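PDB 5WLS: pollen receptor-like kinase 3 from Arabidopsis thaliana, which is a receptor-like kinase of pollen whose leucine-rich-repeat extracellular domain, structurally similar to the SERK co-receptors, probably takes part in perceiving signals outside the cell. Local coordinates for residues A[93-98]-A[116-121]; A[120-125]-A[144-149]; A[152-157]-A[172-177]; A[165-170]-A[190-195]. All coordinates share one frame; numbering follows the deposited sequence.

Interaction 1 of 4, residues A[93-98]-A[116-121]; sequences SLLLSN and LKRVFL. With NAG (2-acetamido-2-deoxy-beta-D-glucopyranose), chain C.
Leu95 meets two side chains of the next strand, Arg118 and Phe120. Its CD2 sits over one face of the Arg118 guanidinium, 3.4 Å from Arg118 NH2. Its CD1 turns to the Phe120 ring, 3.8 Å from Phe120 CD2, and the two side chains run side by side. The guanidinium reaches Leu95 because the Arg118 chain bends at its third torsion (chi3 95°). With an alanine at Leu95, CG and both methyls are gone; the guanidinium would probably lose this cover and the Phe120 ring its neighbour. Strands 93-95 and 118-120 are parallel neighbours in the main sheet of the leucine-rich-repeat solenoid. Three backbone bonds join them: Leu94 N to Arg118 O, Phe120 N to Leu94 O and Leu96 N to Phe120 O, each 2.9 Å. Leu94 points to the other face of the sheet, where its CB meets Leu116 CD2 at 4.0 Å. Just past the strands, Leu96 CD1 lies alongside Leu121 CD2 at the same distance. Further out, Ser97 OG lies at the edge of the Phe120 ring and is hydrogen-bonded to Asp122. Ser97 CB also touches the acetyl methyl C8 of the glycan at 3.5 Å. That sugar is linked covalently through C1 to Asn98 ND2, and Asn75 ND2 gives it a hydrogen bond.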
loop_
_atom_site.group_PDB
_atom_site.type_symbol
_atom_site.label_atom_id
_atom_site.label_comp_id
_atom_site.label_asym_id
_atom_site.label_seq_id
_atom_site.Cartn_x
_atom_site.Cartn_y
_atom_site.Cartn_z
ATOM N N SER A 93 -2.941 -3.353 -6.540
ATOM C CA SER A 93 -3.007 -3.751 -5.140
ATOM C C SER A 93 -1.629 -3.603 -4.513
ATOM O O SER A 93 -0.677 -4.271 -4.931
ATOM C CB SER A 93 -3.505 -5.191 -5.010
ATOM O OG SER A 93 -3.333 -5.679 -3.694
ATOM N N LEU A 94 -1.531 -2.731 -3.512
ATOM C CA LEU A 94 -0.288 -2.455 -2.793
ATOM C C LEU A 94 -0.516 -2.778 -1.318
ATOM O O LEU A 94 -1.079 -1.967 -0.575
ATOM C CB LEU A 94 0.150 -1.006 -2.986
ATOM C CG LEU A 94 1.437 -0.601 -2.267
ATOM C CD1 LEU A 94 2.590 -1.490 -2.700
ATOM C CD2 LEU A 94 1.757 0.856 -2.555
ATOM N N LEU A 95 -0.082 -3.964 -0.903
ATOM C CA LEU A 95 -0.295 -4.468 0.446
ATOM C C LEU A 95 1.057 -4.568 1.141
ATOM O O LEU A 95 1.869 -5.443 0.820
ATOM C CB LEU A 95 -1.001 -5.819 0.417
ATOM C CG LEU A 95 -2.530 -5.794 0.494
ATOM C CD1 LEU A 95 -3.141 -4.918 -0.590
ATOM C CD2 LEU A 95 -3.079 -7.206 0.414
ATOM N N LEU A 96 1.283 -3.681 2.105
ATOM C CA LEU A 96 2.528 -3.631 2.861
ATOM C C LEU A 96 2.266 -3.654 4.371
ATOM O O LEU A 96 2.972 -2.997 5.111
ATOM C CB LEU A 96 3.349 -2.390 2.469
ATOM C CG LEU A 96 3.727 -2.251 0.990
ATOM C CD1 LEU A 96 4.372 -0.904 0.728
ATOM C CD2 LEU A 96 4.652 -3.389 0.569
ATOM N N SER A 97 1.238 -4.374 4.829
ATOM C CA SER A 97 0.863 -4.462 6.239
ATOM C C SER A 97 2.012 -4.868 7.152
ATOM O O SER A 97 2.923 -5.616 6.769
ATOM C CB SER A 97 -0.271 -5.462 6.392
ATOM O OG SER A 97 -1.522 -4.931 5.985
ATOM N N ASN A 98 2.015 -4.247 8.322
ATOM C CA ASN A 98 2.975 -4.505 9.399
ATOM C C ASN A 98 4.428 -4.565 8.846
ATOM O O ASN A 98 5.078 -5.620 8.792
ATOM C CB ASN A 98 2.690 -5.835 10.124
ATOM C CG ASN A 98 1.292 -6.189 10.263
ATOM O OD1 ASN A 98 0.717 -6.470 9.269
ATOM N ND2 ASN A 98 0.826 -6.370 11.457
ATOM N N LEU A 116 -4.773 1.862 -8.939
ATOM C CA LEU A 116 -4.766 1.344 -7.576
ATOM C C LEU A 116 -6.185 1.230 -7.034
ATOM O O LEU A 116 -6.899 2.230 -6.915
ATOM C CB LEU A 116 -3.922 2.239 -6.669
ATOM C CG LEU A 116 -2.462 1.824 -6.465
ATOM C CD1 LEU A 116 -1.675 2.927 -5.764
ATOM C CD2 LEU A 116 -2.372 0.507 -5.704
ATOM N N LYS A 117 -6.589 0.005 -6.703
ATOM C CA LYS A 117 -7.849 -0.264 -6.023
ATOM C C LYS A 117 -7.674 -0.453 -4.525
ATOM O O LYS A 117 -8.570 -0.122 -3.743
ATOM C CB LYS A 117 -8.504 -1.517 -6.612
ATOM C CG LYS A 117 -8.818 -1.400 -8.084
ATOM C CD LYS A 117 -9.648 -2.582 -8.538
ATOM C CE LYS A 117 -10.502 -2.221 -9.739
ATOM N NZ LYS A 117 -10.732 -3.409 -10.605
ATOM N N ARG A 118 -6.540 -0.994 -4.120
ATOM C CA ARG A 118 -6.281 -1.363 -2.742
ATOM C C ARG A 118 -4.908 -0.894 -2.296
ATOM O O ARG A 118 -3.907 -1.157 -2.970
ATOM C CB ARG A 118 -6.406 -2.864 -2.536
ATOM C CG ARG A 118 -7.750 -3.596 -2.461
ATOM C CD ARG A 118 -7.020 -4.909 -2.570
ATOM N NE ARG A 118 -6.786 -5.421 -1.236
ATOM C CZ ARG A 118 -6.781 -6.678 -0.830
ATOM N NH1 ARG A 118 -6.941 -7.693 -1.665
ATOM N NH2 ARG A 118 -6.492 -6.903 0.446
ATOM N N VAL A 119 -4.880 -0.174 -1.175
ATOM C CA VAL A 119 -3.655 0.341 -0.562
ATOM C C VAL A 119 -3.726 0.045 0.933
ATOM O O VAL A 119 -4.509 0.677 1.660
ATOM C CB VAL A 119 -3.479 1.845 -0.801
ATOM C CG1 VAL A 119 -2.272 2.354 -0.045
ATOM C CG2 VAL A 119 -3.349 2.131 -2.291
ATOM N N PHE A 120 -2.927 -0.918 1.390
ATOM C CA PHE A 120 -2.826 -1.266 2.803
ATOM C C PHE A 120 -1.427 -0.876 3.268
ATOM O O PHE A 120 -0.440 -1.521 2.897
ATOM C CB PHE A 120 -3.089 -2.755 3.034
ATOM C CG PHE A 120 -4.518 -3.185 2.777
ATOM C CD1 PHE A 120 -5.149 -4.069 3.636
ATOM C CD2 PHE A 120 -5.218 -2.727 1.673
ATOM C CE1 PHE A 120 -6.452 -4.473 3.402
ATOM C CE2 PHE A 120 -6.518 -3.124 1.436
ATOM C CZ PHE A 120 -7.136 -3.999 2.303
ATOM N N LEU A 121 -1.340 0.182 4.079
ATOM C CA LEU A 121 -0.074 0.645 4.639
ATOM C C LEU A 121 -0.087 0.592 6.161
ATOM O O LEU A 121 0.738 1.242 6.810
ATOM C CB LEU A 121 0.242 2.062 4.159
ATOM C CG LEU A 121 0.317 2.260 2.644
ATOM C CD1 LEU A 121 0.704 3.693 2.298
ATOM C CD2 LEU A 121 1.290 1.268 2.021
HETATM C C1 NAG C . -0.487 -6.718 11.923
HETATM C C2 NAG C . -1.283 -7.866 11.325
HETATM C C3 NAG C . -2.454 -8.234 12.226
HETATM C C4 NAG C . -1.985 -8.647 13.614
HETATM C C5 NAG C . -1.022 -7.554 14.162
HETATM C C6 NAG C . -0.227 -8.029 15.370
HETATM C C7 NAG C . -1.732 -8.405 8.977
HETATM C C8 NAG C . -2.270 -7.962 7.700
HETATM N N2 NAG C . -1.788 -7.535 9.992
HETATM O O3 NAG C . -3.245 -9.245 11.586
HETATM O O4 NAG C . -3.115 -8.637 14.489
HETATM O O5 NAG C . -0.056 -7.059 13.213
HETATM O O6 NAG C . 0.166 -9.398 15.281
HETATM O O7 NAG C . -1.225 -9.539 9.123
#

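Interaction 2 of 4, residues A[120-125]-A[144-149]; sequences FLDNNR and HMQGNQ
Asn148 reaches from its own turn to the backbone of the turn 120-125. This is the asparagine ladder of a leucine-rich-repeat solenoid, where an asparagine after each strand ties adjacent turns together. From CB, CG lies anti to the carbonyl carbon (chi1 -76°), turned to Leu121 O and Asn124 N at 3.8 Å each. One branch, ND2, donates to Leu121 O at 3.1 Å in a nearly straight bond (170°). It also donates to Met145 O in its own turn. Both acceptors lie in the amide plane, which fixes the rotation of the group. The other branch, OD1, takes a hydrogen bond from Leu126 N. A leucine in place of Asn148 would probably leave the Leu121 and Met145 carbonyls without this donor and Leu126 N without its acceptor. Leu121 N bonds to His144 O and Asn123 N to Gln146 O, both at 2.8 Å. Asp122, whose OD1 is hydrogen-bonded to Ser97 OG, lies alongside Gln146, with carboxylate and amide planes 39° apart. The His144 ring lies obliquely over one face of Phe120, while its NE2 bonds to Ser166. One water donates to Arg125 O at 2.9 Å and to Gln149 OE1 at 2.7 Å.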
loop_
_atom_site.group_PDB
_atom_site.type_symbol
_atom_site.label_atom_id
_atom_site.label_comp_id
_atom_site.label_asym_id
_atom_site.label_seq_id
_atom_site.Cartn_x
_atom_site.Cartn_y
_atom_site.Cartn_z
ATOM N N PHE A 120 -2.927 -0.918 1.390
ATOM C CA PHE A 120 -2.826 -1.266 2.803
ATOM C C PHE A 120 -1.427 -0.876 3.268
ATOM O O PHE A 120 -0.440 -1.521 2.897
ATOM C CB PHE A 120 -3.089 -2.755 3.034
ATOM C CG PHE A 120 -4.518 -3.185 2.777
ATOM C CD1 PHE A 120 -5.149 -4.069 3.636
ATOM C CD2 PHE A 120 -5.218 -2.727 1.673
ATOM C CE1 PHE A 120 -6.452 -4.473 3.402
ATOM C CE2 PHE A 120 -6.518 -3.124 1.436
ATOM C CZ PHE A 120 -7.136 -3.999 2.303
ATOM N N LEU A 121 -1.340 0.182 4.079
ATOM C CA LEU A 121 -0.074 0.645 4.639
ATOM C C LEU A 121 -0.087 0.592 6.161
ATOM O O LEU A 121 0.738 1.242 6.810
ATOM C CB LEU A 121 0.242 2.062 4.159
ATOM C CG LEU A 121 0.317 2.260 2.644
ATOM C CD1 LEU A 121 0.704 3.693 2.298
ATOM C CD2 LEU A 121 1.290 1.268 2.021
ATOM N N ASP A 122 -1.023 -0.158 6.735
ATOM C CA ASP A 122 -1.250 -0.124 8.170
ATOM C C ASP A 122 -0.029 -0.603 8.947
ATOM O O ASP A 122 0.726 -1.469 8.498
ATOM C CB ASP A 122 -2.455 -0.991 8.539
ATOM C CG ASP A 122 -2.356 -2.399 7.980
ATOM O OD1 ASP A 122 -1.911 -2.555 6.823
ATOM O OD2 ASP A 122 -2.702 -3.352 8.708
ATOM N N ASN A 123 0.155 -0.009 10.127
ATOM C CA ASN A 123 1.122 -0.463 11.126
ATOM C C ASN A 123 2.563 -0.385 10.626
ATOM O O ASN A 123 3.408 -1.215 10.970
ATOM C CB ASN A 123 0.787 -1.875 11.606
ATOM C CG ASN A 123 -0.533 -1.931 12.340
ATOM O OD1 ASN A 123 -0.751 -1.200 13.305
ATOM N ND2 ASN A 123 -1.431 -2.798 11.879
ATOM N N ASN A 124 2.855 0.628 9.814
ATOM C CA ASN A 124 4.244 1.004 9.586
ATOM C C ASN A 124 4.556 2.165 10.518
ATOM O O ASN A 124 3.906 2.309 11.559
ATOM C CB ASN A 124 4.487 1.355 8.119
ATOM C CG ASN A 124 4.551 0.122 7.234
ATOM O OD1 ASN A 124 5.582 -0.168 6.629
ATOM N ND2 ASN A 124 3.451 -0.622 7.171
ATOM N N ARG A 125 5.533 2.997 10.176
ATOM C CA ARG A 125 5.803 4.203 10.952
ATOM C C ARG A 125 5.853 5.418 10.040
ATOM O O ARG A 125 6.728 6.281 10.159
ATOM C CB ARG A 125 7.084 4.059 11.771
ATOM C CG ARG A 125 7.028 2.907 12.773
ATOM C CD ARG A 125 6.229 3.293 14.018
ATOM N NE ARG A 125 6.177 2.220 15.009
ATOM C CZ ARG A 125 6.984 2.126 16.062
ATOM N NH1 ARG A 125 7.922 3.040 16.266
ATOM N NH2 ARG A 125 6.859 1.112 16.909
ATOM N N HIS A 144 -6.319 1.309 3.905
ATOM C CA HIS A 144 -6.076 1.011 5.309
ATOM C C HIS A 144 -4.730 1.598 5.704
ATOM O O HIS A 144 -3.688 1.181 5.187
ATOM C CB HIS A 144 -6.122 -0.499 5.567
ATOM C CG HIS A 144 -7.481 -1.100 5.373
ATOM N ND1 HIS A 144 -7.719 -2.455 5.474
ATOM C CD2 HIS A 144 -8.676 -0.530 5.084
ATOM C CE1 HIS A 144 -9.000 -2.693 5.257
ATOM N NE2 HIS A 144 -9.603 -1.542 5.017
ATOM N N MET A 145 -4.760 2.563 6.627
ATOM C CA MET A 145 -3.574 3.305 7.038
ATOM C C MET A 145 -3.447 3.344 8.555
ATOM O O MET A 145 -2.677 4.152 9.084
ATOM C CB MET A 145 -3.600 4.736 6.492
ATOM C CG MET A 145 -3.688 4.852 4.982
ATOM S SD MET A 145 -3.646 6.572 4.448
ATOM C CE MET A 145 -1.929 6.726 3.966
ATOM N N GLN A 146 -4.199 2.506 9.259
ATOM C CA GLN A 146 -4.241 2.581 10.711
ATOM C C GLN A 146 -2.887 2.239 11.323
ATOM O O GLN A 146 -2.081 1.511 10.740
ATOM C CB GLN A 146 -5.310 1.639 11.268
ATOM C CG GLN A 146 -4.963 0.164 11.182
ATOM C CD GLN A 146 -5.455 -0.476 9.903
ATOM O OE1 GLN A 146 -5.678 0.205 8.902
ATOM N NE2 GLN A 146 -5.619 -1.793 9.925
ATOM N N GLY A 147 -2.638 2.791 12.508
ATOM C CA GLY A 147 -1.466 2.406 13.270
ATOM C C GLY A 147 -0.154 2.979 12.790
ATOM O O GLY A 147 0.895 2.361 13.001
ATOM N N ASN A 148 -0.175 4.143 12.147
ATOM C CA ASN A 148 1.020 4.864 11.748
ATOM C C ASN A 148 1.160 6.080 12.669
ATOM O O ASN A 148 0.675 6.048 13.812
ATOM C CB ASN A 148 0.919 5.225 10.269
ATOM C CG ASN A 148 1.179 4.048 9.355
ATOM O OD1 ASN A 148 2.324 3.656 9.135
ATOM N ND2 ASN A 148 0.110 3.480 8.811
ATOM N N GLN A 149 1.787 7.148 12.175
ATOM C CA GLN A 149 1.911 8.382 12.937
ATOM C C GLN A 149 1.485 9.590 12.107
ATOM O O GLN A 149 2.000 10.697 12.297
ATOM C CB GLN A 149 3.327 8.554 13.476
ATOM C CG GLN A 149 3.726 7.436 14.438
ATOM C CD GLN A 149 5.170 7.527 14.878
ATOM O OE1 GLN A 149 6.082 7.170 14.133
ATOM N NE2 GLN A 149 5.385 7.985 16.107
HETATM O O HOH W 1 7.956 7.701 12.320
#

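Interaction 3 of 4, residues A[152-157]-A[172-177]; sequences GEIPPL and NDLEGE
Ile154 and Leu174 cross at about a right angle and meet through methyl and methylene groups. Leu174 CD1 lies 3.9 Å from Ile154 CG1 and 4.0 Å from Ile154 CD1. The other Leu174 methyl, CD2, turns to the backbone, 3.6 Å from Gly152 O. Ile154 CG1 stands anti to its carbonyl carbon (chi1 -60°), which brings CG1 to the leucine methyl; the extended chi2 (163°) sets CD1 beside it. Both side chains are buried, and helix 180-183 adds Ile182 against Ile154.

Glu175 lies on a different course. Its chain is extended beyond CG and runs past Gly152, so the carboxylate comes to the glycine's backbone N. Gly152 N donates to Glu175 OE1 at 2.8 Å, on the anti side of the carboxylate and 30° out of its plane. In return Glu175 N donates to Gly152 O at 2.9 Å, from above the carbonyl plane. Glu153 CG, from the other segment, rests on Gly176 CA at 3.6 Å. The contact joins the chain after the short strand 151-152 to that around the weakly bonded strand 173-174, in successive turns of the leucine-rich-repeat solenoid near its C-terminal end.

Glu175 OE1 is also hydrogen-bonded to Thr151 OG1, and OE2 makes a salt bridge to Arg197. The carboxylate is thus held at both oxygens, and the nearby arginine would be expected to favour its charged form.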
loop_
_atom_site.group_PDB
_atom_site.type_symbol
_atom_site.label_atom_id
_atom_site.label_comp_id
_atom_site.label_asym_id
_atom_site.label_seq_id
_atom_site.Cartn_x
_atom_site.Cartn_y
_atom_site.Cartn_z
ATOM N N GLY A 152 -1.775 16.111 10.815
ATOM C CA GLY A 152 -2.444 17.039 9.933
ATOM C C GLY A 152 -3.881 16.637 9.656
ATOM O O GLY A 152 -4.423 15.686 10.228
ATOM N N GLU A 153 -4.504 17.382 8.748
ATOM C CA GLU A 153 -5.888 17.135 8.379
ATOM C C GLU A 153 -5.975 16.078 7.287
ATOM O O GLU A 153 -5.047 15.892 6.494
ATOM C CB GLU A 153 -6.566 18.418 7.896
ATOM C CG GLU A 153 -6.660 19.515 8.939
ATOM C CD GLU A 153 -7.241 20.796 8.378
ATOM O OE1 GLU A 153 -6.461 21.721 8.071
ATOM O OE2 GLU A 153 -8.480 20.878 8.242
ATOM N N ILE A 154 -7.105 15.389 7.251
ATOM C CA ILE A 154 -7.351 14.386 6.215
ATOM C C ILE A 154 -7.727 15.105 4.923
ATOM O O ILE A 154 -8.609 15.976 4.945
ATOM C CB ILE A 154 -8.452 13.425 6.651
ATOM C CG1 ILE A 154 -8.054 12.711 7.944
ATOM C CG2 ILE A 154 -8.747 12.417 5.548
ATOM C CD1 ILE A 154 -9.216 12.053 8.659
ATOM N N PRO A 155 -7.086 14.785 3.796
ATOM C CA PRO A 155 -7.448 15.450 2.546
ATOM C C PRO A 155 -8.864 15.094 2.140
ATOM O O PRO A 155 -9.385 14.029 2.513
ATOM C CB PRO A 155 -6.420 14.893 1.542
ATOM C CG PRO A 155 -5.288 14.409 2.380
ATOM C CD PRO A 155 -5.915 13.907 3.642
ATOM N N PRO A 156 -9.534 15.958 1.381
ATOM C CA PRO A 156 -10.884 15.629 0.918
ATOM C C PRO A 156 -10.847 14.521 -0.121
ATOM O O PRO A 156 -9.864 14.350 -0.846
ATOM C CB PRO A 156 -11.383 16.946 0.310
ATOM C CG PRO A 156 -10.133 17.654 -0.100
ATOM C CD PRO A 156 -9.105 17.295 0.936
ATOM N N LEU A 157 -11.943 13.773 -0.196
ATOM C CA LEU A 157 -12.084 12.694 -1.161
ATOM C C LEU A 157 -12.893 13.189 -2.352
ATOM O O LEU A 157 -13.958 13.791 -2.180
ATOM C CB LEU A 157 -12.746 11.474 -0.521
ATOM C CG LEU A 157 -13.095 10.286 -1.415
ATOM C CD1 LEU A 157 -11.849 9.592 -1.929
ATOM C CD2 LEU A 157 -13.936 9.313 -0.625
ATOM N N ASN A 172 -3.818 7.000 14.529
ATOM C CA ASN A 172 -2.766 7.895 14.076
ATOM C C ASN A 172 -2.793 9.132 14.960
ATOM O O ASN A 172 -3.181 9.042 16.129
ATOM C CB ASN A 172 -2.957 8.248 12.604
ATOM C CG ASN A 172 -2.363 7.214 11.676
ATOM O OD1 ASN A 172 -1.157 7.088 11.598
ATOM N ND2 ASN A 172 -3.206 6.456 10.989
ATOM N N ASP A 173 -2.395 10.283 14.428
ATOM C CA ASP A 173 -2.505 11.525 15.181
ATOM C C ASP A 173 -3.091 12.616 14.299
ATOM O O ASP A 173 -2.615 13.756 14.285
ATOM C CB ASP A 173 -1.151 11.944 15.758
ATOM C CG ASP A 173 -1.285 12.962 16.875
ATOM O OD1 ASP A 173 -2.424 13.221 17.316
ATOM O OD2 ASP A 173 -0.249 13.504 17.315
ATOM N N LEU A 174 -4.147 12.280 13.558
ATOM C CA LEU A 174 -4.757 13.225 12.637
ATOM C C LEU A 174 -5.551 14.280 13.409
ATOM O O LEU A 174 -5.969 14.068 14.550
ATOM C CB LEU A 174 -5.651 12.488 11.641
ATOM C CG LEU A 174 -4.918 11.467 10.765
ATOM C CD1 LEU A 174 -5.874 10.422 10.204
ATOM C CD2 LEU A 174 -4.156 12.167 9.646
ATOM N N GLU A 175 -5.774 15.427 12.761
ATOM C CA GLU A 175 -6.150 16.640 13.481
ATOM C C GLU A 175 -7.520 17.185 13.095
ATOM O O GLU A 175 -8.380 17.320 13.965
ATOM C CB GLU A 175 -5.078 17.716 13.274
ATOM C CG GLU A 175 -3.735 17.324 13.850
ATOM C CD GLU A 175 -2.650 18.336 13.551
ATOM O OE1 GLU A 175 -1.666 17.965 12.878
ATOM O OE2 GLU A 175 -2.808 19.514 13.934
ATOM N N GLY A 176 -7.755 17.519 11.833
ATOM C CA GLY A 176 -8.849 18.425 11.535
ATOM C C GLY A 176 -10.256 17.886 11.701
ATOM O O GLY A 176 -10.478 16.865 12.357
ATOM N N GLU A 177 -11.221 18.591 11.118
ATOM C CA GLU A 177 -12.551 18.032 10.937
ATOM C C GLU A 177 -12.455 16.860 9.972
ATOM O O GLU A 177 -11.760 16.940 8.953
ATOM C CB GLU A 177 -13.496 19.091 10.370
ATOM C CG GLU A 177 -14.920 18.601 10.134
ATOM C CD GLU A 177 -15.723 19.543 9.258
ATOM O OE1 GLU A 177 -16.800 20.002 9.693
ATOM O OE2 GLU A 177 -15.227 19.888 8.163
#

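Interaction 4 of 4, residues A[165-170]-A[190-195]; sequences KSLDLS and MKFEGN
Leu167 and Leu169 pack against the Phe192 ring on the inner side of the contact. Phe192 CG lies anti to the carbonyl carbon (chi1 -59°), which turns the ring toward both leucines. Leu167 CD2 comes to Phe192 CZ at 4.0 Å. Leu169 runs beside the ring, with its CD1 3.9 Å from Phe192 CE1. All three side chains are buried. Met190 starts from the same face as Leu167, but its thioether swings off from strand 166-168, and SD lies at the ring edge of Phe192, in plane.

Backbone bonds join the strands here. Lys191 N donates to Leu167 O at 2.9 Å in a bent bond (135°), and Leu169 N to Lys191 O at 3.0 Å. Asn195, a further rung of the asparagine ladder, donates from ND2 to Leu169 O at 2.6 Å and to Phe192 O in its own turn. Both acceptors lie near its amide plane, which fixes its rotation.

The outer side is looser. Lys191 is exposed and extended, and its CD passes Asp168 OD2 at 4.0 Å. The opposite charges stay apart, with Asp168 OD2 4.8 Å from Lys191 NZ. Glu193 is exposed too; its bent chain brings OE2 to Ser170 CB at 3.6 Å.

Strand 189-191 is outermost at this end of the solenoid's sheet. Strand 142-144 lies beyond strand 166-168, and Ile182 of helix 180-183 packs on both Leu167 and Phe192.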
loop_
_atom_site.group_PDB
_atom_site.type_symbol
_atom_site.label_atom_id
_atom_site.label_comp_id
_atom_site.label_asym_id
_atom_site.label_seq_id
_atom_site.Cartn_x
_atom_site.Cartn_y
_atom_site.Cartn_z
ATOM N N LYS A 165 -15.147 1.486 -0.365
ATOM C CA LYS A 165 -16.024 0.818 0.586
ATOM C C LYS A 165 -15.392 0.590 1.951
ATOM O O LYS A 165 -16.120 0.281 2.901
ATOM C CB LYS A 165 -16.499 -0.534 0.026
ATOM C CG LYS A 165 -15.391 -1.459 -0.458
ATOM C CD LYS A 165 -15.897 -2.895 -0.533
ATOM C CE LYS A 165 -14.766 -3.893 -0.737
ATOM N NZ LYS A 165 -14.442 -4.082 -2.178
ATOM N N SER A 166 -14.076 0.745 2.086
ATOM C CA SER A 166 -13.414 0.497 3.363
ATOM C C SER A 166 -12.264 1.477 3.530
ATOM O O SER A 166 -11.321 1.478 2.730
ATOM C CB SER A 166 -12.908 -0.945 3.454
ATOM O OG SER A 166 -12.085 -1.118 4.594
ATOM N N LEU A 167 -12.348 2.297 4.574
ATOM C CA LEU A 167 -11.331 3.282 4.914
ATOM C C LEU A 167 -11.020 3.143 6.395
ATOM O O LEU A 167 -11.922 3.253 7.234
ATOM C CB LEU A 167 -11.811 4.702 4.603
ATOM C CG LEU A 167 -10.873 5.819 5.061
ATOM C CD1 LEU A 167 -9.599 5.795 4.232
ATOM C CD2 LEU A 167 -11.545 7.182 5.008
ATOM N N ASP A 168 -9.750 2.909 6.719
ATOM C CA ASP A 168 -9.315 2.750 8.104
ATOM C C ASP A 168 -8.152 3.700 8.353
ATOM O O ASP A 168 -7.046 3.483 7.849
ATOM C CB ASP A 168 -8.912 1.303 8.396
ATOM C CG ASP A 168 -8.624 1.056 9.873
ATOM O OD1 ASP A 168 -8.556 2.029 10.654
ATOM O OD2 ASP A 168 -8.472 -0.122 10.254
ATOM N N LEU A 169 -8.406 4.748 9.138
ATOM C CA LEU A 169 -7.380 5.709 9.530
ATOM C C LEU A 169 -7.184 5.730 11.041
ATOM O O LEU A 169 -6.714 6.730 11.591
ATOM C CB LEU A 169 -7.729 7.108 9.014
ATOM C CG LEU A 169 -7.893 7.233 7.497
ATOM C CD1 LEU A 169 -8.392 8.618 7.116
ATOM C CD2 LEU A 169 -6.587 6.915 6.788
ATOM N N SER A 170 -7.548 4.645 11.719
ATOM C CA SER A 170 -7.532 4.607 13.174
ATOM C C SER A 170 -6.106 4.662 13.712
ATOM O O SER A 170 -5.147 4.275 13.041
ATOM C CB SER A 170 -8.225 3.342 13.684
ATOM O OG SER A 170 -7.955 2.232 12.845
ATOM N N MET A 190 -15.982 3.055 7.572
ATOM C CA MET A 190 -14.924 3.989 7.914
ATOM C C MET A 190 -14.579 3.856 9.388
ATOM O O MET A 190 -15.440 3.569 10.227
ATOM C CB MET A 190 -15.330 5.434 7.589
ATOM C CG MET A 190 -16.568 5.928 8.325
ATOM S SD MET A 190 -17.212 7.470 7.644
ATOM C CE MET A 190 -18.077 6.890 6.192
ATOM N N LYS A 191 -13.298 4.049 9.688
ATOM C CA LYS A 191 -12.807 3.941 11.053
ATOM C C LYS A 191 -11.868 5.097 11.344
ATOM O O LYS A 191 -10.964 5.388 10.546
ATOM C CB LYS A 191 -12.101 2.607 11.301
ATOM C CG LYS A 191 -13.048 1.418 11.278
ATOM C CD LYS A 191 -12.312 0.095 11.419
ATOM C CE LYS A 191 -13.273 -1.080 11.290
ATOM N NZ LYS A 191 -12.571 -2.392 11.234
ATOM N N PHE A 192 -12.086 5.741 12.514
ATOM C CA PHE A 192 -11.300 6.916 12.880
ATOM C C PHE A 192 -10.869 6.940 14.351
ATOM O O PHE A 192 -10.222 7.927 14.771
ATOM C CB PHE A 192 -12.058 8.203 12.542
ATOM C CG PHE A 192 -12.418 8.350 11.066
ATOM C CD1 PHE A 192 -11.498 8.759 10.100
ATOM C CD2 PHE A 192 -13.715 8.089 10.662
ATOM C CE1 PHE A 192 -11.887 8.896 8.780
ATOM C CE2 PHE A 192 -14.105 8.215 9.353
ATOM C CZ PHE A 192 -13.190 8.619 8.407
ATOM N N GLU A 193 -11.138 5.859 15.121
ATOM C CA GLU A 193 -10.792 5.815 16.556
ATOM C C GLU A 193 -9.323 6.107 16.787
ATOM O O GLU A 193 -8.470 6.010 15.896
ATOM C CB GLU A 193 -10.986 4.443 17.265
ATOM C CG GLU A 193 -12.218 3.693 16.922
ATOM C CD GLU A 193 -11.919 2.983 15.572
ATOM O OE1 GLU A 193 -12.591 3.450 14.653
ATOM O OE2 GLU A 193 -11.092 2.012 15.504
ATOM N N GLY A 194 -9.040 6.445 18.037
ATOM C CA GLY A 194 -7.667 6.538 18.445
ATOM C C GLY A 194 -6.948 7.669 17.797
ATOM O O GLY A 194 -5.717 7.666 17.735
ATOM N N ASN A 195 -7.697 8.636 17.290
ATOM C CA ASN A 195 -7.165 9.835 16.672
ATOM C C ASN A 195 -7.635 10.979 17.552
ATOM O O ASN A 195 -8.616 11.654 17.232
ATOM C CB ASN A 195 -7.655 9.980 15.247
ATOM C CG ASN A 195 -6.799 9.220 14.259
ATOM O OD1 ASN A 195 -5.613 9.501 14.108
ATOM N ND2 ASN A 195 -7.400 8.252 13.577
#

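Interactions 1, 2 and 4 follow the main sheet and the turns after its strands; interaction 3 lies on the short strands and turns beyond. Interactions 1 and 2 share Phe120 and Leu121, and their centres are 10 Å apart. Ser97 OG and Asp122 OD1 join them at 2.5 Å, probably by a hydrogen bond. Interaction 2 meets interaction 4 where His144 NE2 lies 2.6 Å from Ser166 OG. The asparagine ladder continues through Asn172, whose ND2 is 3.0 Å from Met145 O, and Asn195, whose OD1 is 3.2 Å from Leu174 N. Interactions 1 and 3 do not touch; their nearest atoms are about 8 Å apart. The glycan on Asn98 belongs to interaction 1 and also touches Asn123 of interaction 2.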